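Local coordinates for anaphase-promoting complex subunit CUT9 (Schizosaccharomyces pombe, PDB 2XPI), which forms a homodimeric scaffold of tetratricopeptide repeats in the anaphase-promoting complex, a ubiquitin ligase that controls mitosis and G1, and binds the subunit hcn1, at residues T52-T57 with W90-L95. Numbering follows the deposited sequence.
Sequences TISPMT and WRHDAL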
loop_
_atom_site.group_PDB
_atom_site.type_symbol
_atom_site.label_atom_id
_atom_site.label_comp_id
_atom_site.label_asym_id
_atom_site.label_seq_id
_atom_site.Cartn_x
_atom_site.Cartn_y
_atom_site.Cartn_z
ATOM N N THR A 52 20.720 16.454 -6.213
ATOM C CA THR A 52 21.800 17.111 -5.465
ATOM C C THR A 52 22.198 16.386 -4.156
ATOM O O THR A 52 23.347 16.451 -3.736
ATOM C CB THR A 52 21.447 18.584 -5.163
ATOM O OG1 THR A 52 21.700 19.382 -6.320
ATOM C CG2 THR A 52 22.295 19.125 -4.031
ATOM N N ILE A 53 21.242 15.698 -3.537
ATOM C CA ILE A 53 21.449 14.937 -2.307
ATOM C C ILE A 53 21.741 13.464 -2.568
ATOM O O ILE A 53 21.848 12.685 -1.636
ATOM C CB ILE A 53 20.157 14.856 -1.463
ATOM C CG1 ILE A 53 19.494 16.197 -1.256
ATOM C CG2 ILE A 53 20.439 14.272 -0.089
ATOM C CD1 ILE A 53 18.216 16.015 -0.469
ATOM N N SER A 54 21.788 13.037 -3.815
ATOM C CA SER A 54 22.051 11.631 -4.039
ATOM C C SER A 54 23.492 11.304 -3.580
ATOM O O SER A 54 24.419 12.062 -3.856
ATOM C CB SER A 54 21.847 11.292 -5.507
ATOM O OG SER A 54 22.143 9.928 -5.740
ATOM N N PRO A 55 23.674 10.199 -2.840
ATOM C CA PRO A 55 25.024 9.718 -2.521
ATOM C C PRO A 55 25.864 9.586 -3.784
ATOM O O PRO A 55 27.067 9.796 -3.732
ATOM C CB PRO A 55 24.786 8.325 -1.942
ATOM C CG PRO A 55 23.350 8.325 -1.491
ATOM C CD PRO A 55 22.614 9.391 -2.219
ATOM N N MET A 56 25.236 9.266 -4.909
ATOM C CA MET A 56 25.968 9.072 -6.161
ATOM C C MET A 56 26.690 10.319 -6.661
ATOM O O MET A 56 27.300 10.269 -7.722
ATOM C CB MET A 56 25.043 8.550 -7.266
ATOM C CG MET A 56 24.512 7.143 -7.021
ATOM S SD MET A 56 25.861 5.948 -6.949
ATOM C CE MET A 56 26.327 5.935 -8.680
ATOM N N THR A 57 26.607 11.433 -5.925
ATOM C CA THR A 57 27.334 12.658 -6.299
ATOM C C THR A 57 28.811 12.505 -5.966
ATOM O O THR A 57 29.646 13.282 -6.426
ATOM C CB THR A 57 26.837 13.929 -5.572
ATOM O OG1 THR A 57 26.942 13.742 -4.155
ATOM C CG2 THR A 57 25.385 14.285 -5.963
ATOM N N TRP A 90 25.250 2.130 0.428
ATOM C CA TRP A 90 24.553 0.913 0.809
ATOM C C TRP A 90 23.069 1.177 1.071
ATOM O O TRP A 90 22.209 0.461 0.574
ATOM C CB TRP A 90 25.237 0.297 2.033
ATOM C CG TRP A 90 24.605 -0.931 2.572
ATOM C CD1 TRP A 90 23.678 -1.717 1.955
ATOM C CD2 TRP A 90 24.851 -1.525 3.852
ATOM N NE1 TRP A 90 23.327 -2.764 2.775
ATOM C CE2 TRP A 90 24.032 -2.668 3.948
ATOM C CE3 TRP A 90 25.697 -1.209 4.922
ATOM C CZ2 TRP A 90 24.030 -3.494 5.068
ATOM C CZ3 TRP A 90 25.688 -2.031 6.041
ATOM C CH2 TRP A 90 24.856 -3.156 6.103
ATOM N N ARG A 91 22.768 2.200 1.860
ATOM C CA ARG A 91 21.388 2.587 2.102
ATOM C C ARG A 91 20.706 2.886 0.776
ATOM O O ARG A 91 19.605 2.421 0.513
ATOM C CB ARG A 91 21.342 3.820 2.982
ATOM C CG ARG A 91 20.008 4.481 3.016
ATOM C CD ARG A 91 20.169 5.891 3.559
ATOM N NE ARG A 91 20.909 6.745 2.636
ATOM C CZ ARG A 91 21.501 7.878 2.990
ATOM N NH1 ARG A 91 21.434 8.268 4.248
ATOM N NH2 ARG A 91 22.162 8.609 2.090
ATOM N N HIS A 92 21.382 3.631 -0.086
ATOM C CA HIS A 92 20.776 4.026 -1.347
ATOM C C HIS A 92 20.355 2.827 -2.191
ATOM O O HIS A 92 19.265 2.799 -2.774
ATOM C CB HIS A 92 21.740 4.879 -2.144
ATOM C CG HIS A 92 21.071 5.764 -3.137
ATOM N ND1 HIS A 92 20.195 6.764 -2.767
ATOM C CD2 HIS A 92 21.163 5.821 -4.485
ATOM C CE1 HIS A 92 19.772 7.396 -3.845
ATOM N NE2 HIS A 92 20.345 6.842 -4.900
ATOM N N ASP A 93 21.234 1.843 -2.274
ATOM C CA ASP A 93 20.966 0.707 -3.125
ATOM C C ASP A 93 19.869 -0.147 -2.502
ATOM O O ASP A 93 19.028 -0.696 -3.208
ATOM C CB ASP A 93 22.237 -0.091 -3.373
ATOM C CG ASP A 93 21.993 -1.286 -4.236
ATOM O OD1 ASP A 93 22.076 -2.415 -3.715
ATOM O OD2 ASP A 93 21.694 -1.109 -5.436
ATOM N N ALA A 94 19.849 -0.235 -1.178
ATOM C CA ALA A 94 18.771 -0.966 -0.504
ATOM C C ALA A 94 17.395 -0.417 -0.912
ATOM O O ALA A 94 16.519 -1.163 -1.319
ATOM C CB ALA A 94 18.942 -0.932 1.023
ATOM N N LEU A 95 17.227 0.890 -0.757
ATOM C CA LEU A 95 16.055 1.624 -1.172
ATOM C C LEU A 95 15.680 1.205 -2.587
ATOM O O LEU A 95 14.599 0.682 -2.842
ATOM C CB LEU A 95 16.422 3.103 -1.203
ATOM C CG LEU A 95 15.564 4.135 -0.497
ATOM C CD1 LEU A 95 16.037 5.548 -0.904
ATOM C CD2 LEU A 95 14.115 3.909 -0.840
HETATM O O HOH W 1 21.069 7.925 -7.773
#
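His92 lays its imidazole against Ser54 and Pro55. CG stands anti to the backbone N (chi1 -157°), and this carries the imidazole out from the helix to Pro55. His92 CB lies 3.9 Å from Pro55 CG, and the ring atom CG touches the same proline carbon. His92 ND1 then packs against Pro55 CD at 3.6 Å. Pro55 CD sits over one ring face in a CH-pi contact, offset toward the rim and 3.9 Å from the centroid of the His92 ring. CE1 lies beside Pro55 CD and Ser54 OG. At the tip, a water bridges His92 NE2 (3.2 Å) and Ser54 OG (3.0 Å). Helix 83-96 is the first helix of TPR 1, and residues 52-57 pack on it from the N-terminal loop. Trp122 of helix 117-129 meets the His92 ring edge-to-face. Ser54 OG accepts from Met56 N (3.3 Å), making an ST turn. Ser54 O receives both Thr57 N and Thr57 OG1. Arg91 bends at chi3 (68°) and brings NH2 to Pro55 CG, which lies at the edge of the guanidinium plane. Its NH1 forms a salt bridge with Asp119. Met56 packs on Met56 of the second subunit, in a dimer mediated by TPR repeats 1-7.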